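Local structure of endo-1,3-beta-glucanase, family GH16 (Zobellia galactanivorans, 4CTE) at residues P96-L101 / F196-N201; P17-E22 / A67-Q72; G114-M119 / G130-S135; R40-V45 / Q63-R68. The protein probably hydrolyses internal beta-1,3-glucosidic bonds of laminarin-type glucans, the chain here being the family GH16 catalytic domain of a longer protein. The protein carries 1 engineered substitution. All blocks are in the same frame, centred on the assembly; numbering follows the deposited sequence.

Contact 1 (P96-L101 / F196-N201). With GS1 (1-thio-beta-D-glucopyranose), chain C; GS1 (1-thio-beta-D-glucopyranose), chain B.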
# COMPACT_ATOMS: atom_id res chain seq x y z
N PRO A 96 1.61 2.23 7.72
CA PRO A 96 2.08 1.42 6.60
C PRO A 96 0.95 1.14 5.58
O PRO A 96 -0.26 1.15 5.95
CB PRO A 96 2.49 0.15 7.27
CG PRO A 96 1.46 0.02 8.40
CD PRO A 96 1.43 1.42 8.94
N ALA A 97 1.34 0.86 4.33
CA ALA A 97 0.34 0.54 3.29
C ALA A 97 0.96 -0.29 2.20
O ALA A 97 2.13 -0.13 1.90
CB ALA A 97 -0.29 1.79 2.69
N PHE A 98 0.14 -1.17 1.63
CA PHE A 98 0.45 -2.06 0.50
C PHE A 98 -0.74 -1.84 -0.41
O PHE A 98 -1.89 -2.25 -0.06
CB PHE A 98 0.56 -3.49 0.95
CG PHE A 98 0.57 -4.52 -0.17
CD1 PHE A 98 1.35 -4.34 -1.36
CD2 PHE A 98 -0.11 -5.74 0.01
CE1 PHE A 98 1.37 -5.35 -2.36
CE2 PHE A 98 -0.10 -6.73 -0.98
CZ PHE A 98 0.65 -6.55 -2.17
N TRP A 99 -0.49 -1.20 -1.54
CA TRP A 99 -1.58 -0.70 -2.34
C TRP A 99 -1.25 -0.58 -3.80
O TRP A 99 -0.14 -0.91 -4.21
CB TRP A 99 -2.04 0.64 -1.72
CG TRP A 99 -0.99 1.71 -1.56
CD1 TRP A 99 0.20 1.65 -0.82
CD2 TRP A 99 -1.10 3.10 -2.01
NE1 TRP A 99 0.84 2.87 -0.82
CE2 TRP A 99 0.11 3.78 -1.54
CE3 TRP A 99 -2.06 3.83 -2.75
CZ2 TRP A 99 0.34 5.13 -1.79
CZ3 TRP A 99 -1.82 5.20 -3.02
CH2 TRP A 99 -0.63 5.83 -2.55
N MET A 100 -2.24 -0.13 -4.58
CA MET A 100 -2.13 -0.06 -6.03
C MET A 100 -2.81 1.17 -6.55
O MET A 100 -3.81 1.61 -5.97
CB MET A 100 -2.77 -1.30 -6.68
CG MET A 100 -2.27 -2.64 -6.12
SD MET A 100 -2.95 -4.05 -6.99
CE MET A 100 -1.97 -4.07 -8.51
N LEU A 101 -2.26 1.72 -7.62
CA LEU A 101 -2.80 2.88 -8.31
C LEU A 101 -2.86 2.59 -9.78
O LEU A 101 -1.98 1.91 -10.30
CB LEU A 101 -1.92 4.10 -8.09
CG LEU A 101 -1.98 4.78 -6.72
CD1 LEU A 101 -0.84 5.81 -6.65
CD2 LEU A 101 -3.34 5.43 -6.46
N PHE A 196 -2.88 -1.56 -13.09
CA PHE A 196 -2.42 -0.88 -11.89
C PHE A 196 -1.00 -1.29 -11.51
O PHE A 196 -0.63 -2.45 -11.65
CB PHE A 196 -3.31 -1.19 -10.64
CG PHE A 196 -4.66 -0.53 -10.62
CD1 PHE A 196 -5.59 -0.62 -11.71
CD2 PHE A 196 -5.08 0.11 -9.44
CE1 PHE A 196 -6.86 -0.03 -11.63
CE2 PHE A 196 -6.36 0.70 -9.35
CZ PHE A 196 -7.23 0.66 -10.45
N PHE A 197 -0.23 -0.34 -11.00
CA PHE A 197 1.09 -0.64 -10.41
C PHE A 197 0.96 -0.76 -8.88
O PHE A 197 -0.03 -0.30 -8.26
CB PHE A 197 2.15 0.38 -10.82
CG PHE A 197 1.86 1.82 -10.40
CD1 PHE A 197 2.28 2.32 -9.15
CD2 PHE A 197 1.24 2.69 -11.30
CE1 PHE A 197 2.02 3.68 -8.79
CE2 PHE A 197 1.00 4.03 -10.97
CZ PHE A 197 1.39 4.52 -9.72
N ILE A 198 2.00 -1.31 -8.25
CA ILE A 198 2.02 -1.59 -6.83
C ILE A 198 2.87 -0.58 -6.08
O ILE A 198 3.91 -0.14 -6.58
CB ILE A 198 2.56 -3.01 -6.60
CG1 ILE A 198 1.56 -4.05 -7.19
CG2 ILE A 198 2.87 -3.28 -5.11
CD1 ILE A 198 2.11 -5.44 -7.39
N LEU A 199 2.42 -0.22 -4.87
CA LEU A 199 3.21 0.63 -3.97
C LEU A 199 3.37 -0.03 -2.60
O LEU A 199 2.49 -0.79 -2.13
CB LEU A 199 2.60 2.04 -3.79
CG LEU A 199 2.28 2.90 -5.03
CD1 LEU A 199 0.89 2.54 -5.56
CD2 LEU A 199 2.40 4.39 -4.70
N LEU A 200 4.51 0.24 -1.97
CA LEU A 200 4.76 -0.12 -0.57
C LEU A 200 5.30 1.11 0.10
O LEU A 200 6.17 1.78 -0.46
CB LEU A 200 5.77 -1.25 -0.43
CG LEU A 200 5.23 -2.65 -0.72
CD1 LEU A 200 6.41 -3.57 -0.91
CD2 LEU A 200 4.28 -3.12 0.41
N ASN A 201 4.79 1.47 1.28
CA ASN A 201 5.38 2.56 2.04
C ASN A 201 5.02 2.47 3.52
O ASN A 201 4.15 1.65 3.93
CB ASN A 201 4.86 3.91 1.51
CG ASN A 201 3.41 4.13 1.87
OD1 ASN A 201 2.53 3.54 1.25
ND2 ASN A 201 3.15 4.93 2.90
C1 GS1 C . -6.08 6.59 2.18
S1 GS1 C . -6.79 7.19 3.68
C2 GS1 C . -5.70 7.79 1.33
O2 GS1 C . -6.79 8.62 0.93
C3 GS1 C . -5.22 7.13 0.11
C4 GS1 C . -3.94 6.55 0.57
O4 GS1 C . -3.24 6.32 -0.62
C5 GS1 C . -4.37 5.29 1.29
O5 GS1 C . -4.94 5.78 2.51
C6 GS1 C . -3.22 4.29 1.45
O6 GS1 C . -3.41 3.67 2.71
C1 GS1 B . -4.04 9.44 -1.72
S1 GS1 B . -4.17 8.37 -0.30
C2 GS1 B . -4.12 10.95 -1.38
O2 GS1 B . -5.34 11.25 -0.70
C3 GS1 B . -4.05 11.71 -2.73
O3 GS1 B . -4.22 13.17 -2.58
C4 GS1 B . -2.79 11.24 -3.57
O4 GS1 B . -2.80 11.86 -4.85
C5 GS1 B . -2.72 9.69 -3.74
O5 GS1 B . -2.81 9.07 -2.42
C6 GS1 B . -1.54 9.10 -4.56
O6 GS1 B . -0.29 9.28 -3.88
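The indole of Trp99 lies between a sugar and a leucine. Over one face sits O4 of the chain C thioglucose, 3.0 Å from Trp99 CZ3. Over the opposite face Leu199 CB makes a CH-pi contact, 3.7 Å from the centroid of the Trp99 five-membered ring. Two oxygens lie at the ring edge: Asn201 OD1 and O6 of the chain B thioglucose. Trp99 NE1 donates to Asn201 OD1 over 2.8 Å, with OD1 tilted somewhat out of the ring plane and the amide turned 72° from the indole. Trp99 has its CG between the backbone N and the carbonyl carbon (chi1 56°), and its ring end swings toward strand 196-201. Phe197 has Leu101 O over one face, with Leu101 CB 4.2 Å from the ring centroid. Phe196 brings its ring edge to the Met100 carbonyl.

The strands are antiparallel. Trp99 and Leu199 form a hydrogen-bonded pair, closed by Leu199 N to Trp99 O at 2.7 Å. Phe98 and Met100 emerge on the other face of the sheet. There Phe98 CD1 meets Leu200 CD2 at 3.6 Å, and Met100 CE packs on Ile198 CG1.

The pair lies in the middle of the sugar-binding sheet of the GH16 beta-sandwich. Strand 115-117 continues the sheet beyond Met100, and strand 62-70 does so beyond Leu200. Strand 80-87, in the facing sheet, covers Phe98 and Met100.

Contact 2 (P17-E22 / A67-Q72). With GS1 (1-thio-beta-D-glucopyranose), chain B; EDO (1,2-ethanediol), chain G.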
# COMPACT_ATOMS: atom_id res chain seq x y z
N PRO A 17 14.58 -5.28 -9.71
CA PRO A 17 14.69 -4.18 -10.69
C PRO A 17 13.40 -3.38 -10.97
O PRO A 17 13.47 -2.34 -11.66
CB PRO A 17 15.14 -4.89 -11.97
CG PRO A 17 14.59 -6.30 -11.86
CD PRO A 17 14.44 -6.60 -10.39
N ASP A 18 12.24 -3.82 -10.47
CA ASP A 18 10.96 -3.15 -10.83
C ASP A 18 10.49 -2.10 -9.89
O ASP A 18 9.40 -1.58 -10.09
CB ASP A 18 9.85 -4.19 -11.11
CG ASP A 18 10.25 -5.12 -12.20
OD1 ASP A 18 10.78 -4.63 -13.24
OD2 ASP A 18 10.06 -6.33 -11.97
N TRP A 19 11.32 -1.74 -8.92
CA TRP A 19 10.95 -0.69 -7.96
C TRP A 19 11.58 0.65 -8.25
O TRP A 19 12.77 0.74 -8.58
CB TRP A 19 11.32 -1.12 -6.55
CG TRP A 19 10.55 -2.33 -6.10
CD1 TRP A 19 10.98 -3.65 -6.07
CD2 TRP A 19 9.17 -2.37 -5.62
NE1 TRP A 19 10.00 -4.47 -5.61
CE2 TRP A 19 8.89 -3.76 -5.30
CE3 TRP A 19 8.16 -1.40 -5.43
CZ2 TRP A 19 7.64 -4.17 -4.81
CZ3 TRP A 19 6.91 -1.81 -4.93
CH2 TRP A 19 6.66 -3.17 -4.62
N VAL A 20 10.77 1.68 -8.12
CA VAL A 20 11.18 3.08 -8.23
C VAL A 20 11.00 3.64 -6.82
O VAL A 20 9.97 3.38 -6.17
CB VAL A 20 10.35 3.89 -9.28
CG1 VAL A 20 10.73 5.37 -9.27
CG2 VAL A 20 10.50 3.31 -10.71
N PHE A 21 11.97 4.41 -6.35
CA PHE A 21 11.86 5.02 -5.01
C PHE A 21 11.37 6.42 -5.10
O PHE A 21 11.83 7.17 -5.94
CB PHE A 21 13.20 5.00 -4.31
CG PHE A 21 13.69 3.62 -4.11
CD1 PHE A 21 14.45 2.98 -5.11
CD2 PHE A 21 13.36 2.92 -2.95
CE1 PHE A 21 14.89 1.68 -4.94
CE2 PHE A 21 13.81 1.61 -2.76
CZ PHE A 21 14.56 0.99 -3.77
N GLU A 22 10.43 6.77 -4.24
CA GLU A 22 9.95 8.15 -4.23
C GLU A 22 10.68 8.85 -3.12
O GLU A 22 11.20 8.19 -2.19
CB GLU A 22 8.44 8.20 -4.12
CG GLU A 22 7.87 7.78 -5.46
CD GLU A 22 6.38 7.67 -5.47
OE1 GLU A 22 5.82 6.84 -4.72
OE2 GLU A 22 5.78 8.37 -6.29
N ALA A 67 10.35 5.31 3.72
CA ALA A 67 10.49 5.01 2.29
C ALA A 67 9.15 4.70 1.67
O ALA A 67 8.22 4.22 2.38
CB ALA A 67 11.46 3.87 2.10
N ARG A 68 9.05 5.03 0.38
CA ARG A 68 7.90 4.76 -0.45
C ARG A 68 8.46 4.27 -1.78
O ARG A 68 9.33 4.95 -2.42
CB ARG A 68 7.05 5.98 -0.66
CG ARG A 68 5.90 5.79 -1.63
CD ARG A 68 4.89 6.90 -1.45
NE ARG A 68 4.02 7.11 -2.61
CZ ARG A 68 2.82 7.69 -2.59
NH1 ARG A 68 2.26 8.08 -1.42
NH2 ARG A 68 2.15 7.87 -3.74
N MET A 69 7.93 3.13 -2.20
CA MET A 69 8.40 2.44 -3.42
C MET A 69 7.22 2.10 -4.31
O MET A 69 6.13 1.79 -3.79
CB MET A 69 9.09 1.15 -3.04
CG MET A 69 10.31 1.31 -2.14
SD MET A 69 10.79 -0.24 -1.38
CE MET A 69 11.01 -1.40 -2.74
N LYS A 70 7.42 2.10 -5.63
CA LYS A 70 6.32 1.85 -6.55
C LYS A 70 6.87 1.09 -7.73
O LYS A 70 8.08 1.19 -8.02
CB LYS A 70 5.66 3.16 -6.99
CG LYS A 70 6.56 4.15 -7.76
CD LYS A 70 5.84 5.41 -8.09
CE LYS A 70 6.81 6.31 -8.85
NZ LYS A 70 6.17 7.63 -9.16
N THR A 71 6.00 0.36 -8.41
CA THR A 71 6.43 -0.36 -9.62
C THR A 71 6.03 0.38 -10.91
O THR A 71 6.20 -0.18 -12.04
CB THR A 71 5.88 -1.82 -9.71
OG1 THR A 71 4.45 -1.78 -9.85
CG2 THR A 71 6.30 -2.68 -8.51
N GLN A 72 5.52 1.60 -10.76
CA GLN A 72 5.07 2.44 -11.88
C GLN A 72 6.10 2.55 -13.00
O GLN A 72 7.23 2.89 -12.74
CB GLN A 72 4.73 3.85 -11.35
CG GLN A 72 4.09 4.76 -12.40
CD GLN A 72 3.83 6.16 -11.92
OE1 GLN A 72 4.48 6.65 -10.99
NE2 GLN A 72 2.89 6.84 -12.55
C1 GS1 B . -4.04 9.44 -1.72
S1 GS1 B . -4.17 8.37 -0.30
C2 GS1 B . -4.12 10.95 -1.38
O2 GS1 B . -5.34 11.25 -0.70
C3 GS1 B . -4.05 11.71 -2.73
O3 GS1 B . -4.22 13.17 -2.58
C4 GS1 B . -2.79 11.24 -3.57
O4 GS1 B . -2.80 11.86 -4.85
C5 GS1 B . -2.72 9.69 -3.74
O5 GS1 B . -2.81 9.07 -2.42
C6 GS1 B . -1.54 9.10 -4.56
O6 GS1 B . -0.29 9.28 -3.88
C1 EDO G . 2.28 7.71 -7.28
O1 EDO G . 3.25 8.09 -6.28
C2 EDO G . 2.29 8.80 -8.30
O2 EDO G . 3.66 8.92 -8.78
O HOH W 1 11.71 5.93 -0.64
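Val20 and Lys70 form an antiparallel hydrogen-bonded pair, with Val20 N to Lys70 O at 2.7 Å, and Phe21 faces Met69 in the next, non-hydrogen-bonded pair. Toward the end of the ladder a water lies between Glu22 O and Arg68 N.

The Trp19 indole is covered on both faces. Met69 CE lies over one, 3.5 Å from Trp19 CG, and Thr71 CG2 over the other, 3.8 Å from the centroid of the six-membered ring. The bend of Met69 at its last torsion (chi3 55°) turns this methyl onto the indole. Its CG and SD run beside the Phe21 ring.

On the other face Glu22 links two cations. Glu22 OE1 takes Arg68 NE at 2.8 Å, and Glu22 OE2 takes Lys70 NZ at 3.0 Å, each from outside the carboxylate plane, on opposite sides. Lys70 NZ also donates to Gln72 OE1. Arg68 NH2 reaches O6 of the chain B thioglucose at 2.8 Å, in a nearly straight bond. The salt-bridge network holds a sugar-binding arginine in place.

Strand 196-204 pairs with the other edge of 62-70 and packs Leu200 against Trp19. Trp30 of helix 29-33 touches Glu22 and Arg68.

Contact 3 (G114-M119 / G130-S135). With GS1 (1-thio-beta-D-glucopyranose), chain C.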
# COMPACT_ATOMS: atom_id res chain seq x y z
N GLY A 114 -8.16 5.42 -9.89
CA GLY A 114 -8.54 4.26 -9.10
C GLY A 114 -7.40 3.88 -8.17
O GLY A 114 -6.19 4.08 -8.45
N GLU A 115 -7.77 3.33 -7.03
CA GLU A 115 -6.80 2.97 -6.02
C GLU A 115 -7.30 1.76 -5.30
O GLU A 115 -8.46 1.75 -4.88
CB GLU A 115 -6.58 4.16 -5.03
CG GLU A 115 -5.75 3.79 -3.81
CD GLU A 115 -5.46 4.92 -2.85
OE1 GLU A 115 -5.59 6.12 -3.18
OE2 GLU A 115 -5.03 4.58 -1.74
N ILE A 116 -6.43 0.76 -5.17
CA ILE A 116 -6.72 -0.45 -4.39
C ILE A 116 -5.73 -0.54 -3.20
O ILE A 116 -4.52 -0.85 -3.37
CB ILE A 116 -6.68 -1.78 -5.22
CG1 ILE A 116 -7.56 -1.73 -6.48
CG2 ILE A 116 -7.02 -2.98 -4.30
CD1 ILE A 116 -7.32 -2.89 -7.42
N ASP A 117 -6.26 -0.27 -2.02
CA ASP A 117 -5.51 -0.41 -0.75
C ASP A 117 -5.70 -1.85 -0.32
O ASP A 117 -6.79 -2.23 0.17
CB ASP A 117 -6.00 0.58 0.32
CG ASP A 117 -5.91 2.03 -0.14
OD1 ASP A 117 -5.02 2.36 -0.96
OD2 ASP A 117 -6.73 2.86 0.29
N ILE A 118 -4.68 -2.67 -0.53
CA ILE A 118 -4.74 -4.10 -0.17
C ILE A 118 -4.69 -4.21 1.35
O ILE A 118 -5.52 -4.93 1.97
CB ILE A 118 -3.66 -4.95 -0.88
CG1 ILE A 118 -3.80 -4.80 -2.42
CG2 ILE A 118 -3.74 -6.40 -0.41
CD1 ILE A 118 -2.68 -5.38 -3.26
N MET A 119 -3.74 -3.47 1.93
CA MET A 119 -3.59 -3.39 3.37
C MET A 119 -3.18 -2.00 3.74
O MET A 119 -2.22 -1.46 3.15
CB MET A 119 -2.53 -4.39 3.86
CG MET A 119 -2.26 -4.42 5.37
SD MET A 119 -1.29 -3.05 6.07
CE MET A 119 0.34 -3.29 5.33
N GLY A 130 -9.05 -2.56 4.08
CA GLY A 130 -9.06 -2.92 2.67
C GLY A 130 -10.02 -1.93 2.04
O GLY A 130 -11.20 -1.86 2.43
N THR A 131 -9.53 -1.18 1.05
CA THR A 131 -10.28 -0.06 0.53
C THR A 131 -10.04 0.24 -0.92
O THR A 131 -8.97 -0.06 -1.45
CB THR A 131 -9.87 1.24 1.32
OG1 THR A 131 -9.55 0.92 2.68
CG2 THR A 131 -10.98 2.30 1.30
N ILE A 132 -11.06 0.79 -1.57
CA ILE A 132 -10.89 1.34 -2.92
C ILE A 132 -11.25 2.82 -2.89
O ILE A 132 -12.08 3.24 -2.08
CB ILE A 132 -11.69 0.59 -4.06
CG1 ILE A 132 -13.22 0.46 -3.75
CG2 ILE A 132 -11.03 -0.74 -4.38
CD1 ILE A 132 -14.06 0.08 -4.97
N HIS A 133 -10.57 3.59 -3.73
CA HIS A 133 -10.92 5.00 -3.93
C HIS A 133 -11.07 5.18 -5.41
O HIS A 133 -10.28 4.61 -6.18
CB HIS A 133 -9.86 5.94 -3.38
CG HIS A 133 -9.60 5.76 -1.90
ND1 HIS A 133 -10.17 6.55 -0.96
CD2 HIS A 133 -8.80 4.84 -1.22
CE1 HIS A 133 -9.77 6.14 0.26
NE2 HIS A 133 -8.92 5.10 0.10
N TRP A 134 -12.08 5.95 -5.83
CA TRP A 134 -12.32 6.22 -7.28
C TRP A 134 -13.13 7.49 -7.49
O TRP A 134 -13.45 8.19 -6.53
CB TRP A 134 -12.94 4.99 -7.97
CG TRP A 134 -14.40 4.75 -7.71
CD1 TRP A 134 -15.46 4.97 -8.60
CD2 TRP A 134 -15.04 4.26 -6.47
NE1 TRP A 134 -16.67 4.64 -8.02
CE2 TRP A 134 -16.49 4.19 -6.76
CE3 TRP A 134 -14.58 3.85 -5.21
CZ2 TRP A 134 -17.42 3.75 -5.80
CZ3 TRP A 134 -15.53 3.40 -4.25
CH2 TRP A 134 -16.91 3.36 -4.54
N SER A 135 -13.40 7.83 -8.75
CA SER A 135 -14.25 8.95 -9.13
C SER A 135 -15.49 8.27 -9.69
O SER A 135 -15.41 7.56 -10.69
CB SER A 135 -13.53 9.84 -10.16
OG SER A 135 -14.29 10.97 -10.53
C1 GS1 C . -6.08 6.59 2.18
S1 GS1 C . -6.79 7.19 3.68
C2 GS1 C . -5.70 7.79 1.33
O2 GS1 C . -6.79 8.62 0.93
C3 GS1 C . -5.22 7.13 0.11
C4 GS1 C . -3.94 6.55 0.57
O4 GS1 C . -3.24 6.32 -0.62
C5 GS1 C . -4.37 5.29 1.29
O5 GS1 C . -4.94 5.78 2.51
C6 GS1 C . -3.22 4.29 1.45
O6 GS1 C . -3.41 3.67 2.71
O HOH W 2 -7.00 2.18 3.24
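Glu115, Asp117 and His133 project from one face of two antiparallel strands and meet the chain C thioglucose. O4 of the sugar donates to Glu115 OE2, though the exact place of that oxygen is less sure. Asp117 OD2 lies 3.5 Å from sugar C5. The sugar's O2 lies over one face of the His133 imidazole, and His133 NE2 is 3.8 Å from sugar C1.

Both acids also touch His133. Asp117 OD2 lies at the edge of the His133 ring, 3.1 Å from NE2, with carboxylate and ring planes 55° apart. Glu115 runs beside His133, its CD 3.7 Å from His133 CD2. It stands up from the strand because CG is anti to the backbone N (chi1 171°) and the chain stays extended. A water donates to Asp117 OD2 and also bonds Thr131 OG1.

In the second shell, Trp110 NE1 bonds Glu115 OE1 and Trp170 NE1 bonds Asp117 O. Backbone bonds, such as Asp117 N to Thr131 O at 2.8 Å, fix the spacing of the row.

Ile118 and Met119 form a classic beta bulge opposite Phe98. Glu-Ile-Asp-Ile-Met begins the GH16 active-site signature ExDxxE, and the place of Glu115 is consistent with the nucleophile role of its first glutamate in relatives.

Contact 4 (R40-V45 / Q63-R68). With GS1 (1-thio-beta-D-glucopyranose), chain B; EDO (1,2-ethanediol), chain G.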
# COMPACT_ATOMS: atom_id res chain seq x y z
N ARG A 40 15.47 7.15 -0.43
CA ARG A 40 15.95 5.86 -0.90
C ARG A 40 16.62 5.10 0.26
O ARG A 40 16.46 3.87 0.39
CB ARG A 40 16.94 6.05 -2.04
CG ARG A 40 17.82 4.83 -2.45
CD ARG A 40 16.96 3.65 -2.84
NE ARG A 40 17.68 2.44 -3.22
CZ ARG A 40 17.98 1.41 -2.40
NH1 ARG A 40 17.67 1.42 -1.09
NH2 ARG A 40 18.62 0.34 -2.92
N GLU A 41 17.32 5.87 1.11
CA GLU A 41 18.14 5.33 2.21
C GLU A 41 17.35 4.58 3.27
O GLU A 41 17.93 3.75 3.97
CB GLU A 41 19.00 6.43 2.86
CG GLU A 41 20.17 6.90 2.00
CD GLU A 41 19.82 7.83 0.84
OE1 GLU A 41 18.66 8.31 0.61
OE2 GLU A 41 20.80 8.12 0.12
N ASN A 42 16.05 4.86 3.40
CA ASN A 42 15.22 4.18 4.39
C ASN A 42 14.66 2.85 3.97
O ASN A 42 13.80 2.30 4.67
CB ASN A 42 14.08 5.10 4.79
CG ASN A 42 14.59 6.27 5.56
OD1 ASN A 42 15.42 7.05 5.04
ND2 ASN A 42 14.11 6.43 6.81
N ALA A 43 15.14 2.33 2.84
CA ALA A 43 14.72 1.03 2.34
C ALA A 43 15.97 0.21 2.15
O ALA A 43 16.94 0.72 1.59
CB ALA A 43 13.94 1.13 1.04
N ALA A 44 15.94 -1.02 2.64
CA ALA A 44 17.08 -1.95 2.51
C ALA A 44 16.56 -3.38 2.55
O ALA A 44 15.36 -3.61 2.80
CB ALA A 44 18.10 -1.74 3.64
N VAL A 45 17.43 -4.32 2.24
CA VAL A 45 17.12 -5.75 2.34
C VAL A 45 17.95 -6.38 3.46
O VAL A 45 19.16 -6.19 3.55
CB VAL A 45 17.30 -6.49 0.99
CG1 VAL A 45 17.14 -8.01 1.14
CG2 VAL A 45 16.27 -5.97 0.01
N GLN A 63 10.61 16.09 10.08
CA GLN A 63 11.16 15.55 11.34
C GLN A 63 11.28 14.03 11.28
O GLN A 63 11.83 13.41 12.22
CB GLN A 63 10.26 15.91 12.51
CG GLN A 63 10.33 17.36 12.87
CD GLN A 63 9.27 17.65 13.89
OE1 GLN A 63 8.49 18.52 13.67
NE2 GLN A 63 9.17 16.82 14.96
N TYR A 64 10.76 13.43 10.21
CA TYR A 64 10.84 11.98 10.07
C TYR A 64 11.25 11.61 8.66
O TYR A 64 11.00 12.37 7.71
CB TYR A 64 9.49 11.27 10.34
CG TYR A 64 8.89 11.69 11.65
CD1 TYR A 64 9.32 11.10 12.85
CD2 TYR A 64 7.93 12.69 11.69
CE1 TYR A 64 8.81 11.51 14.11
CE2 TYR A 64 7.39 13.10 12.92
CZ TYR A 64 7.82 12.50 14.12
OH TYR A 64 7.32 12.93 15.34
N THR A 65 11.84 10.42 8.53
CA THR A 65 12.13 9.87 7.23
C THR A 65 11.57 8.45 7.17
O THR A 65 11.43 7.75 8.21
CB THR A 65 13.64 9.83 6.94
OG1 THR A 65 14.30 9.08 7.97
CG2 THR A 65 14.26 11.21 6.84
N SER A 66 11.23 8.00 5.96
CA SER A 66 10.79 6.63 5.74
C SER A 66 11.02 6.35 4.25
O SER A 66 11.82 7.07 3.60
CB SER A 66 9.33 6.46 6.16
OG SER A 66 8.92 5.09 6.05
N ALA A 67 10.35 5.31 3.72
CA ALA A 67 10.49 5.01 2.29
C ALA A 67 9.15 4.70 1.67
O ALA A 67 8.22 4.22 2.38
CB ALA A 67 11.46 3.87 2.10
N ARG A 68 9.05 5.03 0.38
CA ARG A 68 7.90 4.76 -0.45
C ARG A 68 8.46 4.27 -1.78
O ARG A 68 9.33 4.95 -2.42
CB ARG A 68 7.05 5.98 -0.66
CG ARG A 68 5.90 5.79 -1.63
CD ARG A 68 4.89 6.90 -1.45
NE ARG A 68 4.02 7.11 -2.61
CZ ARG A 68 2.82 7.69 -2.59
NH1 ARG A 68 2.26 8.08 -1.42
NH2 ARG A 68 2.15 7.87 -3.74
C1 GS1 B . -4.04 9.44 -1.72
S1 GS1 B . -4.17 8.37 -0.30
C2 GS1 B . -4.12 10.95 -1.38
O2 GS1 B . -5.34 11.25 -0.70
C3 GS1 B . -4.05 11.71 -2.73
O3 GS1 B . -4.22 13.17 -2.58
C4 GS1 B . -2.79 11.24 -3.57
O4 GS1 B . -2.80 11.86 -4.85
C5 GS1 B . -2.72 9.69 -3.74
O5 GS1 B . -2.81 9.07 -2.42
C6 GS1 B . -1.54 9.10 -4.56
O6 GS1 B . -0.29 9.28 -3.88
C1 EDO G . 2.28 7.71 -7.28
O1 EDO G . 3.25 8.09 -6.28
C2 EDO G . 2.29 8.80 -8.30
O2 EDO G . 3.66 8.92 -8.78
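Asn42 and Ala43 meet Thr65, Ser66 and Ala67 where a type I beta turn leads into strand 43-46 at the border of the GH16 beta-sandwich. The turn starts at Arg40, whose O accepts Ala43 N at 3.2 Å. The Arg40 guanidinium makes a cation-pi contact with Phe21, which lies outside the two segments.

Asn42 comes near the end of the turn and carries most of the contact. Its CG lies beside the backbone N and anti to the carbonyl carbon (chi1 -69°), which carries the amide across to strand 64-66. There ND2 donates to Thr65 OG1 at 2.9 Å, with an angle of 152° at the hydrogen. The oxygen sits 19° out of the amide plane, and the two side chains cross at about a right angle. ND2 has a second acceptor in Thr53 O, and Thr65 OG1 has a second partner in Glu57 OE1. The buried amide nitrogen and hydroxyl therefore each have two polar partners, and both outside ones belong to strand 49-59. Closer to the backbone, Asn42 CB packs on Ser66 O at 3.2 Å. Ser66 CB points away from the turn, and its OG is hydrogen-bonded to Met202 O.

Ala43 begins the strand, which continues through Ala44, paired by backbone bonds with Val51. Ala67 turns its methyl to the turn: its CB lies 3.8 Å from Asn42 O and also 3.8 Å from Ala43 CB.

In the fold
Contact 1 lies at the centre of the chain, and all its touching residues are buried. It is a full strand pairing with a sugar on one face and hydrocarbon on the other. Contact 3 adds the next strand through Met100 N to Ile116 O, and both reach the chain C sugar, contact 3 mainly with acidic groups. Contact 2 extends the sheet the other way through Leu200 O to Met69 N. It is partly buried and adds a salt-bridge network to its short ladder and its Trp19 packing. Contact 4 shares Ala67 and Arg68 with it and is buried but small, with a hydrogen bond from a side-chain amide in place of a ladder. Contacts 3 and 4 lie on opposite sides of the centre.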